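Local atomic coordinates of beta-glucoside kinase (Listeria monocytogenes, PDB entry 4HTL), a protein that catalyses the ATP-dependent phosphorylation of cellobiose to cellobiose-6'-phosphate and may also regulate transcription of the cellobiose-PTS operon. Residues Met4-Phe9 with Gly59-Ala64; Ile27-Ser32 with Lys48-Glu53; Pro100-Asn105 with Tyr287-Glu292. All blocks are in the same frame, centred on the assembly; numbering follows the deposited sequence.

All three contacts are built on one mixed sheet with strand order 3-2-1-4-5, the ribonuclease H-like arrangement of the actin-ATPase clan to which ROK kinases belong. Interaction 1 is the central parallel pair. Interaction 2, its centre about 10 Å away, packs a helix against the outer strand 27-34, and Phe-50 CD2 lies 3.8 Å from Phe-9 CZ. Interaction 3, centred about 8 Å from interaction 1, sets the C-terminal helix on the opposite face at strand 101-105; Ile-6 CD1 touches Phe-289 CD2 at 3.7 Å. Interactions 2 and 3 do not touch, their centres being about 18 Å apart. Ala-8 and Phe-9 open a run, continuing to Thr-14, that probably binds ATP, as in related kinases.

Interaction 1: residues Met4-Phe9 with Gly59-Ala64; sequences MKIAAF and GIAVSA
Ala-7 and Phe-9 both hold Ala-61, gripping it at its N and its O, and the bonds of this parallel pairing of 6-9 with 59-64 straighten toward Ser-63. Ala-61 N gives its hydrogen to Ala-7 O at 2.8 Å, while Phe-9 N binds Ala-61 O over the same 2.8 Å. One step on, Ser-63 N reaches Phe-9 O at 2.7 Å in a nearly straight bond (171°). At the other end Ala-7 N still bonds to Gly-59 O at 2.8 Å, but the angle at hydrogen has closed to 149°.

The side chains are packed on both faces. Phe-9 has CG anti to its carbonyl carbon (chi1 -61°), which leans the ring back toward Ile-60, and Ile-60 CG2 meets the ring edge in plane, 3.8 Å from Phe-9 CE2. On the other face Ile-6 CG2 presses on Ala-61 CB at 3.8 Å; the small alanines leave room there for a helix close to the backbone.

Toward the N-terminus the contact gives out. Lys-5 is partly exposed and carries its chain away from 59-64 to a salt bridge with Asp-56, and selenomethionine Met-4 is exposed. At the far end, buried Ser-63 OG hydrogen-bonds Asp-10.

The pair lies mid-sheet, between strands 15-21 and 101-105. Helix 280-293 packs on the face of Ile-6, Ala-8 and Ala-61, whereas helices 40-52 and 89-97 share the face of Ala-7, Phe-9, Ile-60 and Val-62.

Interaction 2: residues Ile27-Ser32 with Lys48-Glu53; sequences IILTKS and KVFLAE
Lys-31 stretches from the strand past the ring of Phe-50 to the carboxylate of Glu-53. Its CG is anti to the backbone N (chi1 -169°), at the start of an extended chain that carries its methylenes alongside Phe-50, the two side chains pointing opposite ways. Lys-31 CB lies 3.7 Å from Phe-50 CE1. Further out, Lys-31 CD comes in at the ring edge, in plane, 3.7 Å from Phe-50 CD1. The Lys-31 and Glu-53 side chains cross at about a right angle, and Lys-31 NZ donates to Glu-53 OE1 at 3.0 Å, on the syn side and 28° out of the carboxylate plane, with a weak second bond to OE2. Val-49 CG1 lies 3.7 Å from Lys-31 NZ.

Phe-50 also has CG anti to its backbone N (chi1 -172°), which sends the ring from the helix toward the strand. There Leu-29 CD2 meets Phe-50 CE1 at 3.6 Å, the two side chains sliding past each other in opposite directions. A salt bridge at the surface thus lies beside a buried ring.

Strand 27-34 is outermost in the sheet within this chain. The 48-52 part of helix 40-52 runs roughly antiparallel to 27-32, and Phe-50 continues inward from the edge onto Met-18 and Val-20 of the next strand, 15-21.

Interaction 3: residues Pro100-Asn105 with Tyr287-Glu292; sequences PVAIEN and YHFLQE
Phe-289 and His-288, adjacent on the C-terminal helix, straddle the methyl group of Ala-102. The small side chain is consistent with the helix lying this close: Ala-102 CB comes to 3.6 Å from Phe-289 CA, at the backbone itself.

Phe-289 can be followed outward along the strand. Its CB lies 3.9 Å from Ala-102 CB. With CG anti to the backbone N (chi1 175°), the ring is carried toward the start of 100-105, meeting it with its edge, and Phe-289 CD1 is still 3.9 Å from Ala-102 CB. Next, Phe-289 CE1 is 3.6 Å from Pro-100 O, a carbonyl oxygen lying at the ring edge near its plane. At the tip, Phe-289 CZ meets Pro-100 CG at 4.1 Å, ring and pyrrolidine crossing at a slant. The far flank of the ring, CD2, rests on Ile-6, and Ala-61 of the neighbouring strand is also touched.

His-288 reaches the other way. Glu-104 CB stands over one face of the imidazole as a CH-pi contact, 4.0 Å from the His-288 ring centroid and 26° off the normal, displaced toward the rim. His-288 NE2 is 3.0 Å from Ile-103 O. The Glu-104 chain bends at chi2 (56°), and its carboxylate turns to its own strand end and beyond: OE2 accepts from Asn-105 N, while OE1 forms a salt bridge with Arg-147. Asn-105 in turn is the N-cap of helix 106-117.

Across the two segments the contact therefore rests mainly on carbon packing and ring contacts. The Glu-104 carboxylate is held by Asn-105 N and Arg-147 rather than by helix 287-292; OE1 stays 4.3 Å from His-288 ND1, not in contact, though its nearness might favour a protonated ring.

Interaction 1: residues Met4-Phe9 with Gly59-Ala64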
# COMPACT_ATOMS: atom_id res chain seq x y z
N MSE A 4 -5.58 -24.29 -29.14
CA MSE A 4 -5.39 -22.85 -28.77
C MSE A 4 -3.86 -22.53 -28.69
O MSE A 4 -3.12 -23.18 -27.94
CB MSE A 4 -6.12 -22.54 -27.45
CG MSE A 4 -7.10 -21.33 -27.47
SE MSE A 4 -8.92 -21.69 -28.18
CE MSE A 4 -9.97 -21.86 -26.53
N LYS A 5 -3.41 -21.56 -29.48
CA LYS A 5 -2.03 -21.06 -29.45
C LYS A 5 -2.13 -19.54 -29.34
O LYS A 5 -2.79 -18.89 -30.16
CB LYS A 5 -1.26 -21.41 -30.73
CG LYS A 5 -0.83 -22.86 -30.90
CD LYS A 5 -0.17 -23.10 -32.26
CE LYS A 5 0.38 -24.51 -32.38
NZ LYS A 5 1.15 -24.77 -33.64
N ILE A 6 -1.46 -18.98 -28.34
CA ILE A 6 -1.59 -17.55 -28.00
C ILE A 6 -0.32 -16.80 -28.37
O ILE A 6 0.77 -17.15 -27.95
CB ILE A 6 -1.97 -17.36 -26.50
CG1 ILE A 6 -3.31 -18.05 -26.20
CG2 ILE A 6 -2.04 -15.88 -26.11
CD1 ILE A 6 -3.50 -18.45 -24.74
N ALA A 7 -0.47 -15.78 -29.21
CA ALA A 7 0.63 -14.84 -29.48
C ALA A 7 0.76 -13.89 -28.29
O ALA A 7 -0.17 -13.14 -27.99
CB ALA A 7 0.37 -14.06 -30.75
N ALA A 8 1.91 -13.93 -27.62
CA ALA A 8 2.17 -13.11 -26.44
C ALA A 8 3.23 -12.08 -26.76
O ALA A 8 4.25 -12.37 -27.42
CB ALA A 8 2.61 -13.98 -25.24
N PHE A 9 3.01 -10.87 -26.26
CA PHE A 9 3.94 -9.79 -26.39
C PHE A 9 4.26 -9.17 -25.05
O PHE A 9 3.36 -8.81 -24.30
CB PHE A 9 3.38 -8.69 -27.30
CG PHE A 9 3.09 -9.14 -28.70
CD1 PHE A 9 4.12 -9.23 -29.61
CD2 PHE A 9 1.81 -9.51 -29.09
CE1 PHE A 9 3.88 -9.68 -30.90
CE2 PHE A 9 1.57 -9.97 -30.38
CZ PHE A 9 2.61 -10.06 -31.28
N GLY A 59 -5.28 -16.32 -30.47
CA GLY A 59 -5.47 -15.29 -29.46
C GLY A 59 -4.20 -14.48 -29.28
O GLY A 59 -3.11 -14.91 -29.67
N ILE A 60 -4.35 -13.29 -28.71
CA ILE A 60 -3.23 -12.37 -28.51
C ILE A 60 -3.27 -11.84 -27.08
O ILE A 60 -4.33 -11.41 -26.61
CB ILE A 60 -3.25 -11.19 -29.51
CG1 ILE A 60 -3.24 -11.67 -30.99
CG2 ILE A 60 -2.07 -10.25 -29.23
CD1 ILE A 60 -3.52 -10.57 -32.00
N ALA A 61 -2.11 -11.87 -26.41
CA ALA A 61 -1.96 -11.46 -25.01
C ALA A 61 -0.79 -10.48 -24.94
O ALA A 61 0.29 -10.75 -25.47
CB ALA A 61 -1.67 -12.67 -24.11
N VAL A 62 -1.03 -9.33 -24.34
CA VAL A 62 -0.03 -8.26 -24.26
C VAL A 62 0.28 -7.87 -22.82
O VAL A 62 -0.66 -7.69 -22.00
CB VAL A 62 -0.51 -7.00 -25.04
CG1 VAL A 62 0.53 -5.87 -24.97
CG2 VAL A 62 -0.89 -7.37 -26.48
N SER A 63 1.58 -7.70 -22.55
CA SER A 63 2.09 -7.08 -21.34
C SER A 63 2.70 -5.72 -21.77
O SER A 63 3.66 -5.65 -22.55
CB SER A 63 3.14 -7.99 -20.68
OG SER A 63 4.04 -7.31 -19.84
N ALA A 64 2.14 -4.63 -21.26
CA ALA A 64 2.49 -3.30 -21.70
C ALA A 64 2.85 -2.39 -20.54
O ALA A 64 2.20 -2.45 -19.49
CB ALA A 64 1.31 -2.69 -22.48

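Interaction 2: residues Ile27-Ser32 with Lys48-Glu53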
# COMPACT_ATOMS: atom_id res chain seq x y z
N ILE A 27 6.08 -22.37 -23.98
CA ILE A 27 6.34 -21.37 -25.01
C ILE A 27 7.06 -22.07 -26.15
O ILE A 27 8.23 -22.43 -26.01
CB ILE A 27 7.20 -20.22 -24.44
CG1 ILE A 27 6.41 -19.50 -23.36
CG2 ILE A 27 7.56 -19.22 -25.53
CD1 ILE A 27 7.19 -18.41 -22.66
N ILE A 28 6.35 -22.25 -27.26
CA ILE A 28 6.80 -23.14 -28.34
C ILE A 28 7.59 -22.41 -29.41
O ILE A 28 8.28 -23.05 -30.20
CB ILE A 28 5.62 -23.97 -28.94
CG1 ILE A 28 4.62 -23.10 -29.67
CG2 ILE A 28 4.90 -24.77 -27.85
CD1 ILE A 28 3.60 -23.87 -30.50
N LEU A 29 7.56 -21.08 -29.39
CA LEU A 29 8.33 -20.23 -30.31
C LEU A 29 8.56 -18.89 -29.64
O LEU A 29 7.68 -18.38 -28.94
CB LEU A 29 7.61 -20.06 -31.66
CG LEU A 29 8.35 -19.30 -32.78
CD1 LEU A 29 8.22 -20.02 -34.12
CD2 LEU A 29 7.93 -17.84 -32.90
N THR A 30 9.75 -18.33 -29.81
CA THR A 30 10.04 -16.96 -29.35
C THR A 30 10.68 -16.11 -30.47
O THR A 30 11.21 -16.63 -31.45
CB THR A 30 11.00 -16.92 -28.17
OG1 THR A 30 12.23 -17.51 -28.56
CG2 THR A 30 10.44 -17.66 -26.95
N LYS A 31 10.62 -14.79 -30.27
CA LYS A 31 11.28 -13.82 -31.11
C LYS A 31 11.46 -12.55 -30.28
O LYS A 31 10.60 -12.20 -29.49
CB LYS A 31 10.42 -13.52 -32.35
CG LYS A 31 11.13 -12.72 -33.44
CD LYS A 31 10.18 -12.36 -34.56
CE LYS A 31 10.86 -11.57 -35.67
NZ LYS A 31 9.87 -11.15 -36.70
N SER A 32 12.59 -11.88 -30.45
CA SER A 32 12.88 -10.64 -29.74
C SER A 32 13.34 -9.58 -30.76
O SER A 32 13.91 -9.92 -31.81
CB SER A 32 13.97 -10.92 -28.69
OG SER A 32 14.44 -9.75 -28.08
N LYS A 48 2.83 -6.70 -35.98
CA LYS A 48 2.23 -7.08 -37.25
C LYS A 48 3.06 -8.15 -37.96
O LYS A 48 2.51 -9.14 -38.50
CB LYS A 48 2.06 -5.86 -38.18
CG LYS A 48 0.76 -5.15 -37.98
CD LYS A 48 0.58 -4.02 -38.98
CE LYS A 48 -0.01 -4.52 -40.28
NZ LYS A 48 -1.42 -4.99 -40.11
N VAL A 49 4.37 -7.96 -37.95
CA VAL A 49 5.30 -8.89 -38.63
C VAL A 49 5.26 -10.26 -37.93
O VAL A 49 5.13 -11.30 -38.59
CB VAL A 49 6.74 -8.31 -38.71
CG1 VAL A 49 7.77 -9.38 -39.11
CG2 VAL A 49 6.78 -7.12 -39.66
N PHE A 50 5.30 -10.27 -36.60
CA PHE A 50 5.25 -11.54 -35.84
C PHE A 50 3.95 -12.30 -36.09
O PHE A 50 3.97 -13.52 -36.26
CB PHE A 50 5.42 -11.29 -34.34
CG PHE A 50 5.56 -12.54 -33.49
CD1 PHE A 50 6.75 -13.25 -33.44
CD2 PHE A 50 4.50 -13.00 -32.72
CE1 PHE A 50 6.88 -14.39 -32.64
CE2 PHE A 50 4.62 -14.14 -31.93
CZ PHE A 50 5.81 -14.83 -31.89
N LEU A 51 2.82 -11.59 -36.14
CA LEU A 51 1.51 -12.22 -36.36
C LEU A 51 1.38 -12.86 -37.76
O LEU A 51 0.86 -13.97 -37.88
CB LEU A 51 0.38 -11.21 -36.10
CG LEU A 51 0.21 -10.79 -34.63
CD1 LEU A 51 -0.66 -9.54 -34.50
CD2 LEU A 51 -0.33 -11.96 -33.79
N ALA A 52 1.83 -12.15 -38.79
CA ALA A 52 1.80 -12.68 -40.17
C ALA A 52 2.65 -13.94 -40.29
O ALA A 52 2.29 -14.86 -41.04
CB ALA A 52 2.27 -11.62 -41.17
N GLU A 53 3.75 -13.97 -39.55
CA GLU A 53 4.64 -15.14 -39.47
C GLU A 53 4.06 -16.33 -38.72
O GLU A 53 4.63 -17.40 -38.78
CB GLU A 53 5.96 -14.77 -38.77
CG GLU A 53 6.83 -13.79 -39.55
CD GLU A 53 8.06 -13.33 -38.79
OE1 GLU A 53 8.06 -13.36 -37.53
OE2 GLU A 53 9.03 -12.92 -39.47

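Interaction 3: residues Pro100-Asn105 with Tyr287-Glu292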
# COMPACT_ATOMS: atom_id res chain seq x y z
N PRO A 100 -9.34 -12.75 -30.57
CA PRO A 100 -9.50 -12.19 -29.22
C PRO A 100 -8.16 -11.68 -28.68
O PRO A 100 -7.11 -12.28 -28.95
CB PRO A 100 -10.00 -13.37 -28.40
CG PRO A 100 -9.56 -14.59 -29.15
CD PRO A 100 -9.58 -14.20 -30.60
N VAL A 101 -8.22 -10.56 -27.95
CA VAL A 101 -7.04 -9.86 -27.44
C VAL A 101 -7.24 -9.54 -25.95
O VAL A 101 -8.36 -9.22 -25.51
CB VAL A 101 -6.77 -8.56 -28.23
CG1 VAL A 101 -5.53 -7.83 -27.69
CG2 VAL A 101 -6.62 -8.87 -29.73
N ALA A 102 -6.17 -9.66 -25.18
CA ALA A 102 -6.14 -9.18 -23.82
C ALA A 102 -4.86 -8.38 -23.59
O ALA A 102 -3.81 -8.59 -24.22
CB ALA A 102 -6.26 -10.32 -22.82
N ILE A 103 -4.98 -7.42 -22.69
CA ILE A 103 -3.87 -6.57 -22.33
C ILE A 103 -3.86 -6.28 -20.82
O ILE A 103 -4.93 -6.11 -20.20
CB ILE A 103 -3.92 -5.28 -23.14
CG1 ILE A 103 -2.70 -4.42 -22.85
CG2 ILE A 103 -5.20 -4.53 -22.84
CD1 ILE A 103 -2.45 -3.41 -23.92
N GLU A 104 -2.65 -6.24 -20.24
CA GLU A 104 -2.47 -5.97 -18.81
C GLU A 104 -1.12 -5.24 -18.70
O GLU A 104 -0.28 -5.32 -19.59
CB GLU A 104 -2.50 -7.27 -18.00
CG GLU A 104 -2.25 -7.18 -16.47
CD GLU A 104 -3.16 -6.24 -15.73
OE1 GLU A 104 -4.18 -6.70 -15.23
OE2 GLU A 104 -2.82 -5.04 -15.62
N ASN A 105 -0.92 -4.51 -17.61
CA ASN A 105 0.33 -3.81 -17.33
C ASN A 105 1.50 -4.76 -17.10
O ASN A 105 1.30 -5.87 -16.59
CB ASN A 105 0.06 -2.91 -16.11
CG ASN A 105 1.32 -2.51 -15.37
OD1 ASN A 105 1.76 -3.22 -14.46
ND2 ASN A 105 1.86 -1.33 -15.72
N TYR A 287 -1.66 -15.63 -18.76
CA TYR A 287 -2.56 -15.85 -17.65
C TYR A 287 -3.75 -14.90 -17.67
O TYR A 287 -4.90 -15.34 -17.53
CB TYR A 287 -1.81 -15.77 -16.34
CG TYR A 287 -2.62 -16.11 -15.13
CD1 TYR A 287 -2.70 -17.43 -14.67
CD2 TYR A 287 -3.21 -15.12 -14.38
CE1 TYR A 287 -3.39 -17.74 -13.53
CE2 TYR A 287 -3.89 -15.44 -13.22
CZ TYR A 287 -3.98 -16.76 -12.81
OH TYR A 287 -4.65 -17.10 -11.66
N HIS A 288 -3.48 -13.60 -17.83
CA HIS A 288 -4.57 -12.63 -17.93
C HIS A 288 -5.51 -12.95 -19.06
O HIS A 288 -6.72 -12.94 -18.87
CB HIS A 288 -4.00 -11.21 -18.06
CG HIS A 288 -5.02 -10.17 -18.31
ND1 HIS A 288 -6.01 -9.90 -17.44
CD2 HIS A 288 -5.23 -9.34 -19.41
CE1 HIS A 288 -6.80 -8.93 -17.95
NE2 HIS A 288 -6.34 -8.60 -19.16
N PHE A 289 -4.98 -13.26 -20.24
CA PHE A 289 -5.79 -13.62 -21.41
C PHE A 289 -6.69 -14.81 -21.09
O PHE A 289 -7.88 -14.79 -21.39
CB PHE A 289 -4.88 -13.98 -22.60
CG PHE A 289 -5.63 -14.49 -23.80
CD1 PHE A 289 -5.97 -13.65 -24.83
CD2 PHE A 289 -5.98 -15.83 -23.90
CE1 PHE A 289 -6.66 -14.13 -25.93
CE2 PHE A 289 -6.66 -16.31 -24.98
CZ PHE A 289 -7.01 -15.46 -26.00
N LEU A 290 -6.10 -15.84 -20.44
CA LEU A 290 -6.86 -17.06 -20.09
C LEU A 290 -8.01 -16.78 -19.09
O LEU A 290 -9.09 -17.37 -19.19
CB LEU A 290 -5.92 -18.14 -19.55
CG LEU A 290 -4.97 -18.79 -20.56
CD1 LEU A 290 -3.96 -19.68 -19.86
CD2 LEU A 290 -5.69 -19.57 -21.67
N GLN A 291 -7.78 -15.85 -18.16
CA GLN A 291 -8.79 -15.40 -17.20
C GLN A 291 -9.92 -14.66 -17.92
O GLN A 291 -11.10 -14.85 -17.62
CB GLN A 291 -8.18 -14.47 -16.15
CG GLN A 291 -7.41 -15.18 -15.04
CD GLN A 291 -7.20 -14.28 -13.86
OE1 GLN A 291 -6.79 -13.12 -14.01
NE2 GLN A 291 -7.48 -14.78 -12.67
N GLU A 292 -9.53 -13.82 -18.87
CA GLU A 292 -10.49 -13.05 -19.66
C GLU A 292 -11.37 -13.94 -20.55
O GLU A 292 -12.58 -13.67 -20.69
CB GLU A 292 -9.79 -11.98 -20.50
CG GLU A 292 -9.31 -10.76 -19.70
CD GLU A 292 -10.46 -9.96 -19.13
OE1 GLU A 292 -11.15 -9.24 -19.91
OE2 GLU A 292 -10.69 -10.04 -17.90
O HOH W 1 -9.94 -8.58 -22.47